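Local coordinates for protein carboxylesterase (Est-2) (Archaeoglobus fulgidus, PDB 5FRD) that probably hydrolyses carboxylic esters as a thermophilic alpha/beta-hydrolase-fold esterase, and binds coenzyme A in the vicinity of its active site, at residues V24-S29 with T42-Y47; S32-W37 with G46-L51. One frame throughout, in Å; residues are numbered along the deposited sequence.

Contact 1. Residues V24-S29 with T42-Y47; sequences VFYIHS and TAIGGY
Y47 and the strand 24-27 are joined by two backbone hydrogen bonds that straddle F25: Y47 N donates to V24 O at 3.0 Å, and Y26 N donates to Y47 O at 2.9 Å. Between them F25 CA brings its hydrogen to the same carbonyl oxygen, Y47 O, at 3.2 Å. Beside this pairing the Y26 ring closes the tight part of the contact. Its CG sits beside the backbone N and anti to the carbonyl carbon (chi1 -52°), which carries the ring back along the strand until OH donates to G45 O at 2.9 Å, nearly in line with that carbonyl (166°). G45 O lies at the ring edge in the ring plane, and V24 CG1 covers one face from 3.5 Å above, toward the rim. The parallel pairing belongs to the beta-alpha-beta unit of strand 24-27, helix 38-43 and strand 47-49, within the central sheet of the alpha/beta hydrolase fold. Where the chain leaves the helix, G45 and G46 both take positive phi; a side chain on G46 would run into V24 O. Side-chain packing is looser. In the conformer given, I44 CG2 stays 4.4 Å from V24 CG2 and 3.5 Å from Y26 OH, and the I44 side chain also packs on helix 235-249. F25 CD1 meets Y47 CB at 4.2 Å, while the Y47 ring leads away from strand 24-27, its hydroxyl hydrogen-bonded to K18. The solvent side begins at T42 and A43, exposed residues at the helix end that touch nothing on strand 24-27.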
ATOM      1  N   VAL A  24       5.977   7.336 -10.182  1.00 14.05           N
ATOM      2  CA  VAL A  24       5.265   6.273  -9.471  1.00 13.82           C
ATOM      3  C   VAL A  24       5.724   6.347  -8.021  1.00 11.99           C
ATOM      4  O   VAL A  24       6.928   6.452  -7.763  1.00 13.15           O
ATOM      5  CB  VAL A  24       5.537   4.869 -10.061  1.00 14.22           C
ATOM      6  CG1 VAL A  24       4.655   3.822  -9.374  1.00 14.10           C
ATOM      7  CG2 VAL A  24       5.265   4.844 -11.543  1.00 17.28           C
ATOM      8  N   PHE A  25       4.760   6.323  -7.103  1.00 11.13           N
ATOM      9  CA  PHE A  25       4.998   6.481  -5.683  1.00 11.33           C
ATOM     10  C   PHE A  25       4.265   5.385  -4.914  1.00 11.74           C
ATOM     11  O   PHE A  25       3.023   5.312  -4.979  1.00 12.56           O
ATOM     12  CB  PHE A  25       4.529   7.880  -5.230  1.00 12.50           C
ATOM     13  CG  PHE A  25       4.987   8.253  -3.844  1.00 12.16           C
ATOM     14  CD1 PHE A  25       6.217   8.874  -3.635  1.00 12.59           C
ATOM     15  CD2 PHE A  25       4.192   7.990  -2.756  1.00 13.58           C
ATOM     16  CE1 PHE A  25       6.617   9.205  -2.356  1.00 13.64           C
ATOM     17  CE2 PHE A  25       4.611   8.343  -1.480  1.00 14.33           C
ATOM     18  CZ  PHE A  25       5.819   8.950  -1.314  1.00 14.08           C
ATOM     19  N   TYR A  26       5.020   4.533  -4.199  1.00 10.55           N
ATOM     20  CA  TYR A  26       4.457   3.356  -3.563  1.00  9.94           C
ATOM     21  C   TYR A  26       4.358   3.529  -2.065  1.00 10.87           C
ATOM     22  O   TYR A  26       5.314   4.005  -1.440  1.00 12.02           O
ATOM     23  CB  TYR A  26       5.336   2.119  -3.814  1.00 10.28           C
ATOM     24  CG  TYR A  26       5.704   1.814  -5.240  1.00 10.94           C
ATOM     25  CD1 TYR A  26       6.802   2.397  -5.821  1.00 11.97           C
ATOM     26  CD2 TYR A  26       4.990   0.894  -6.005  1.00 11.99           C
ATOM     27  CE1 TYR A  26       7.200   2.096  -7.108  1.00 13.38           C
ATOM     28  CE2 TYR A  26       5.357   0.625  -7.313  1.00 11.52           C
ATOM     29  CZ  TYR A  26       6.451   1.224  -7.865  1.00 13.20           C
ATOM     30  OH  TYR A  26       6.826   0.925  -9.172  1.00 14.62           O
ATOM     31  N   ILE A  27       3.259   3.046  -1.489  1.00 10.55           N
ATOM     32  CA  ILE A  27       2.985   3.145  -0.060  1.00 10.56           C
ATOM     33  C   ILE A  27       2.657   1.736   0.489  1.00 10.55           C
ATOM     34  O   ILE A  27       1.655   1.117   0.106  1.00 11.71           O
ATOM     35  CB  ILE A  27       1.811   4.096   0.272  1.00 11.88           C
ATOM     36  CG1 ILE A  27       1.971   5.410  -0.498  1.00 12.84           C
ATOM     37  CG2 ILE A  27       1.791   4.334   1.770  1.00 13.34           C
ATOM     38  CD1 ILE A  27       0.842   6.385  -0.288  1.00 14.43           C
ATOM     39  N   HIS A  28       3.530   1.271   1.372  1.00 10.59           N
ATOM     40  CA  HIS A  28       3.475  -0.057   1.984  1.00 10.87           C
ATOM     41  C   HIS A  28       2.357  -0.240   2.994  1.00 12.79           C
ATOM     42  O   HIS A  28       1.676   0.706   3.394  1.00 12.98           O
ATOM     43  CB  HIS A  28       4.811  -0.389   2.650  1.00 11.84           C
ATOM     44  CG  HIS A  28       5.152   0.495   3.800  1.00 11.07           C
ATOM     45  ND1 HIS A  28       4.598   0.347   5.052  1.00 12.39           N
ATOM     46  CD2 HIS A  28       5.988   1.558   3.882  1.00 12.07           C
ATOM     47  CE1 HIS A  28       5.093   1.272   5.859  1.00 13.34           C
ATOM     48  NE2 HIS A  28       5.906   2.046   5.163  1.00 12.56           N
ATOM     49  N   SER A  29       2.211  -1.487   3.457  1.00 12.77           N
ATOM     50  CA  SER A  29       1.195  -1.906   4.398  1.00 14.44           C
ATOM     51  C   SER A  29       1.665  -1.957   5.845  1.00 13.81           C
ATOM     52  O   SER A  29       2.809  -1.615   6.174  1.00 13.01           O
ATOM     53  CB  SER A  29       0.653  -3.277   3.921  1.00 15.03           C
ATOM     54  OG  SER A  29       1.693  -4.190   3.814  1.00 18.60           O
ATOM     55  N   THR A  42      12.678  -2.151  -8.992  1.00 15.02           N
ATOM     56  CA  THR A  42      13.743  -2.582  -9.913  1.00 16.66           C
ATOM     57  C   THR A  42      13.270  -2.698 -11.350  1.00 20.14           C
ATOM     58  O   THR A  42      14.071  -2.502 -12.270  1.00 24.77           O
ATOM     59  CB  THR A  42      14.403  -3.897  -9.452  1.00 19.34           C
ATOM     60  OG1 THR A  42      13.395  -4.914  -9.361  1.00 20.84           O
ATOM     61  CG2 THR A  42      15.137  -3.739  -8.158  1.00 18.59           C
ATOM     62  N   ALA A  43      11.997  -2.987 -11.565  1.00 15.31           N
ATOM     63  CA  ALA A  43      11.472  -3.201 -12.911  1.00 16.51           C
ATOM     64  C   ALA A  43      10.754  -2.014 -13.488  1.00 18.46           C
ATOM     65  O   ALA A  43      10.937  -1.691 -14.647  1.00 23.28           O
ATOM     66  CB  ALA A  43      10.553  -4.427 -12.927  1.00 18.85           C
ATOM     67  N   ILE A  44       9.923  -1.369 -12.686  1.00 17.12           N
ATOM     68  CA  ILE A  44       9.079  -0.264 -13.113  0.60 16.85           C
ATOM     69  C   ILE A  44       9.717   1.067 -12.766  1.00 16.58           C
ATOM     70  O   ILE A  44       9.647   1.995 -13.570  1.00 18.21           O
ATOM     71  CB  ILE A  44       7.709  -0.379 -12.450  0.60 19.37           C
ATOM     72  CG1 ILE A  44       7.027  -1.613 -13.077  0.60 27.65           C
ATOM     73  CG2 ILE A  44       6.878   0.879 -12.628  0.60 19.92           C
ATOM     74  CD1 ILE A  44       5.756  -2.012 -12.411  0.60 26.47           C
ATOM     75  N   GLY A  45      10.362   1.139 -11.605  1.00 14.52           N
ATOM     76  CA  GLY A  45      10.959   2.389 -11.150  1.00 15.79           C
ATOM     77  C   GLY A  45      10.072   3.130 -10.191  1.00 14.37           C
ATOM     78  O   GLY A  45       9.049   2.619  -9.752  1.00 15.30           O
ATOM     79  N   GLY A  46      10.484   4.352  -9.884  1.00 13.00           N
ATOM     80  CA  GLY A  46       9.755   5.212  -8.968  1.00 14.00           C
ATOM     81  C   GLY A  46      10.366   5.257  -7.580  1.00 12.12           C
ATOM     82  O   GLY A  46      11.509   4.858  -7.362  1.00 13.20           O
ATOM     83  N   TYR A  47       9.569   5.717  -6.624  1.00 11.35           N
ATOM     84  CA  TYR A  47       9.958   5.877  -5.228  1.00 11.81           C
ATOM     85  C   TYR A  47       8.988   5.183  -4.298  1.00 11.20           C
ATOM     86  O   TYR A  47       7.770   5.319  -4.478  1.00 11.87           O
ATOM     87  CB  TYR A  47       9.931   7.368  -4.843  1.00 12.03           C
ATOM     88  CG  TYR A  47      11.062   8.224  -5.314  1.00 11.82           C
ATOM     89  CD1 TYR A  47      11.079   8.689  -6.609  1.00 14.56           C
ATOM     90  CD2 TYR A  47      12.095   8.575  -4.469  1.00 14.32           C
ATOM     91  CE1 TYR A  47      12.130   9.542  -7.055  1.00 15.51           C
ATOM     92  CE2 TYR A  47      13.122   9.426  -4.892  1.00 15.96           C
ATOM     93  CZ  TYR A  47      13.119   9.866  -6.169  1.00 14.42           C
ATOM     94  OH  TYR A  47      14.129  10.732  -6.605  1.00 21.18           O
TER

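Contact 2. Residues S32-W37 with G46-L51; sequences SDATQW and GYAIDL
D50 CG stands beside its own backbone N and anti to the carbonyl carbon (chi1 -78°), which swings OD1 over to A34; D33 CG, in the conformer given here, lies between its backbone N and carbonyl carbon, turning its carboxylate back onto T35. The second torsion builds an Asx turn, T35 N donating to D33 OD1 at 2.9 Å on the anti side and somewhat out of the carboxylate plane, at the entry to the 3-10 segment 34-36, in the loop that leads from strand 24-27 to helix 38-43 of this alpha/beta hydrolase fold. A34 N donates to D50 OD1 at 2.8 Å, a nearly straight bond (167°) that meets the oxygen close to its C-O axis. D33 and D50 run side by side, carboxylate planes 61° apart, with OD1 of D33 4.5 Å from OD1 of D50. R4 forms a salt bridge with D50 OD2, which also accepts from Q56 N; this probably eases the crowding of negative charge. A leucine in place of D50 would probably leave A34 N without this acceptor and R4 without this countercharge, weakening the hold of the 3-10 turn on segment 46-51. Farther along, A48 CB lies 3.9 Å from both A34 CB and W37 CD1.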
ATOM      1  N   SER A  32       5.208  -3.184   7.661  1.00 13.07           N
ATOM      2  CA  SER A  32       6.104  -3.361   6.527  0.65 13.37           C
ATOM      3  C   SER A  32       6.937  -2.107   6.304  1.00 13.60           C
ATOM      4  O   SER A  32       7.028  -1.276   7.197  1.00 15.86           O
ATOM      5  CB  SER A  32       5.267  -3.698   5.304  0.65 13.91           C
ATOM      6  OG  SER A  32       6.116  -4.187   4.281  0.65 17.16           O
ATOM      7  N   ASP A  33       7.563  -1.987   5.151  1.00 12.62           N
ATOM      8  CA  ASP A  33       8.379  -0.837   4.812  0.60 12.55           C
ATOM      9  C   ASP A  33       8.579  -0.795   3.300  1.00 11.73           C
ATOM     10  O   ASP A  33       7.984  -1.601   2.576  1.00 12.40           O
ATOM     11  CB  ASP A  33       9.679  -0.870   5.618  0.60 11.45           C
ATOM     12  CG  ASP A  33      10.505  -2.049   5.355  0.60 14.70           C
ATOM     13  OD1 ASP A  33      10.582  -2.530   4.205  0.60 15.26           O
ATOM     14  OD2 ASP A  33      11.077  -2.523   6.373  0.60 17.00           O
ATOM     15  N   ALA A  34       9.385   0.145   2.804  1.00 12.00           N
ATOM     16  CA  ALA A  34       9.604   0.301   1.396  1.00 11.84           C
ATOM     17  C   ALA A  34      10.084  -0.941   0.673  1.00 11.66           C
ATOM     18  O   ALA A  34       9.836  -1.083  -0.513  1.00 12.51           O
ATOM     19  CB  ALA A  34      10.565   1.440   1.150  1.00 12.67           C
ATOM     20  N   THR A  35      10.777  -1.827   1.393  1.00 12.55           N
ATOM     21  CA  THR A  35      11.303  -3.031   0.789  1.00 12.85           C
ATOM     22  C   THR A  35      10.212  -3.948   0.275  1.00 11.95           C
ATOM     23  O   THR A  35      10.463  -4.802  -0.583  1.00 13.82           O
ATOM     24  CB  THR A  35      12.239  -3.823   1.687  1.00 14.75           C
ATOM     25  OG1 THR A  35      11.536  -4.354   2.796  1.00 17.27           O
ATOM     26  CG2 THR A  35      13.406  -2.996   2.155  1.00 17.23           C
ATOM     27  N   GLN A  36       8.957  -3.757   0.702  1.00 12.60           N
ATOM     28  CA  GLN A  36       7.832  -4.481   0.135  0.50 11.23           C
ATOM     29  C   GLN A  36       7.747  -4.379  -1.369  1.00 12.64           C
ATOM     30  O   GLN A  36       7.191  -5.254  -2.046  1.00 13.77           O
ATOM     31  CB  GLN A  36       6.559  -3.845   0.695  0.50 11.64           C
ATOM     32  CG  GLN A  36       5.328  -4.654   0.448  0.50 13.45           C
ATOM     33  CD  GLN A  36       4.176  -3.942   0.976  0.50 15.21           C
ATOM     34  OE1 GLN A  36       4.107  -3.577   2.154  0.50 14.47           O
ATOM     35  NE2 GLN A  36       3.265  -3.719   0.100  0.50 22.16           N
ATOM     36  N   TRP A  37       8.260  -3.257  -1.898  1.00 11.36           N
ATOM     37  CA  TRP A  37       8.124  -2.926  -3.285  1.00 11.81           C
ATOM     38  C   TRP A  37       9.373  -3.156  -4.118  1.00 11.64           C
ATOM     39  O   TRP A  37       9.418  -2.726  -5.286  1.00 11.40           O
ATOM     40  CB  TRP A  37       7.725  -1.462  -3.425  1.00 11.77           C
ATOM     41  CG  TRP A  37       6.432  -1.139  -2.722  1.00 11.26           C
ATOM     42  CD1 TRP A  37       6.286  -0.440  -1.564  1.00 11.24           C
ATOM     43  CD2 TRP A  37       5.119  -1.497  -3.133  1.00 10.62           C
ATOM     44  NE1 TRP A  37       4.982  -0.309  -1.252  1.00 11.99           N
ATOM     45  CE2 TRP A  37       4.224  -0.943  -2.202  1.00 10.91           C
ATOM     46  CE3 TRP A  37       4.600  -2.213  -4.234  1.00 11.35           C
ATOM     47  CZ2 TRP A  37       2.858  -1.090  -2.314  1.00 11.47           C
ATOM     48  CZ3 TRP A  37       3.247  -2.320  -4.370  1.00 12.62           C
ATOM     49  CH2 TRP A  37       2.388  -1.769  -3.413  1.00 12.82           C
ATOM     50  N   GLY A  46      10.484   4.352  -9.884  1.00 13.00           N
ATOM     51  CA  GLY A  46       9.755   5.212  -8.968  1.00 14.00           C
ATOM     52  C   GLY A  46      10.366   5.257  -7.580  1.00 12.12           C
ATOM     53  O   GLY A  46      11.509   4.858  -7.362  1.00 13.20           O
ATOM     54  N   TYR A  47       9.569   5.717  -6.624  1.00 11.35           N
ATOM     55  CA  TYR A  47       9.958   5.877  -5.228  1.00 11.81           C
ATOM     56  C   TYR A  47       8.988   5.183  -4.298  1.00 11.20           C
ATOM     57  O   TYR A  47       7.770   5.319  -4.478  1.00 11.87           O
ATOM     58  CB  TYR A  47       9.931   7.368  -4.843  1.00 12.03           C
ATOM     59  CG  TYR A  47      11.062   8.224  -5.314  1.00 11.82           C
ATOM     60  CD1 TYR A  47      11.079   8.689  -6.609  1.00 14.56           C
ATOM     61  CD2 TYR A  47      12.095   8.575  -4.469  1.00 14.32           C
ATOM     62  CE1 TYR A  47      12.130   9.542  -7.055  1.00 15.51           C
ATOM     63  CE2 TYR A  47      13.122   9.426  -4.892  1.00 15.96           C
ATOM     64  CZ  TYR A  47      13.119   9.866  -6.169  1.00 14.42           C
ATOM     65  OH  TYR A  47      14.129  10.732  -6.605  1.00 21.18           O
ATOM     66  N   ALA A  48       9.511   4.492  -3.292  1.00 10.34           N
ATOM     67  CA  ALA A  48       8.703   3.862  -2.251  1.00 10.70           C
ATOM     68  C   ALA A  48       9.052   4.452  -0.904  1.00 11.45           C
ATOM     69  O   ALA A  48      10.215   4.450  -0.511  1.00 12.21           O
ATOM     70  CB  ALA A  48       8.914   2.350  -2.223  1.00 11.72           C
ATOM     71  N   ILE A  49       8.047   4.966  -0.212  1.00 11.44           N
ATOM     72  CA  ILE A  49       8.276   5.569   1.093  1.00 11.59           C
ATOM     73  C   ILE A  49       8.461   4.544   2.201  1.00 13.08           C
ATOM     74  O   ILE A  49       7.803   3.506   2.204  1.00 12.51           O
ATOM     75  CB  ILE A  49       7.129   6.529   1.415  1.00 11.82           C
ATOM     76  CG1 ILE A  49       7.455   7.415   2.621  1.00 14.70           C
ATOM     77  CG2 ILE A  49       5.811   5.800   1.615  1.00 14.14           C
ATOM     78  CD1 ILE A  49       6.428   8.524   2.879  1.00 14.04           C
ATOM     79  N   ASP A  50       9.326   4.822   3.177  1.00 11.58           N
ATOM     80  CA  ASP A  50       9.214   4.203   4.506  1.00 13.34           C
ATOM     81  C   ASP A  50       8.344   5.141   5.343  1.00 13.12           C
ATOM     82  O   ASP A  50       8.789   6.257   5.647  1.00 12.87           O
ATOM     83  CB  ASP A  50      10.585   4.093   5.212  1.00 12.42           C
ATOM     84  CG  ASP A  50      11.467   2.974   4.734  1.00 14.90           C
ATOM     85  OD1 ASP A  50      10.972   1.930   4.271  1.00 15.39           O
ATOM     86  OD2 ASP A  50      12.719   3.090   4.970  1.00 15.51           O
ATOM     87  N   LEU A  51       7.099   4.808   5.635  1.00 12.04           N
ATOM     88  CA  LEU A  51       6.319   5.695   6.490  1.00 12.79           C
ATOM     89  C   LEU A  51       7.039   5.892   7.811  1.00 13.24           C
ATOM     90  O   LEU A  51       7.735   4.989   8.289  1.00 13.63           O
ATOM     91  CB  LEU A  51       4.913   5.128   6.738  1.00 12.83           C
ATOM     92  CG  LEU A  51       3.952   5.109   5.557  1.00 14.31           C
ATOM     93  CD1 LEU A  51       2.714   4.303   5.887  1.00 15.64           C
ATOM     94  CD2 LEU A  51       3.590   6.500   5.071  1.00 16.07           C
TER

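The touching residues of both contacts are buried, in the same sector of the fold, with centres about 7 Å apart, and G46 and Y47 are shared; at the margins T42 and A43 of contact 1 are exposed and T35 of contact 2 partly so. Contact 1 lies within the sheet and relies on main-chain pairing of neighbouring parallel strands; the one side-chain hydrogen bond across it comes from the Y26 hydroxyl. Contact 2 sets the loop leading into helix 38-43 against strand 47-49, through a carboxylate and small apolar side chains. They meet directly: S29 OG is 3.0 Å from Q36 OE1, H28 NE2 bonds to L51 N, and the Y26 and W37 rings touch with planes about 35° apart.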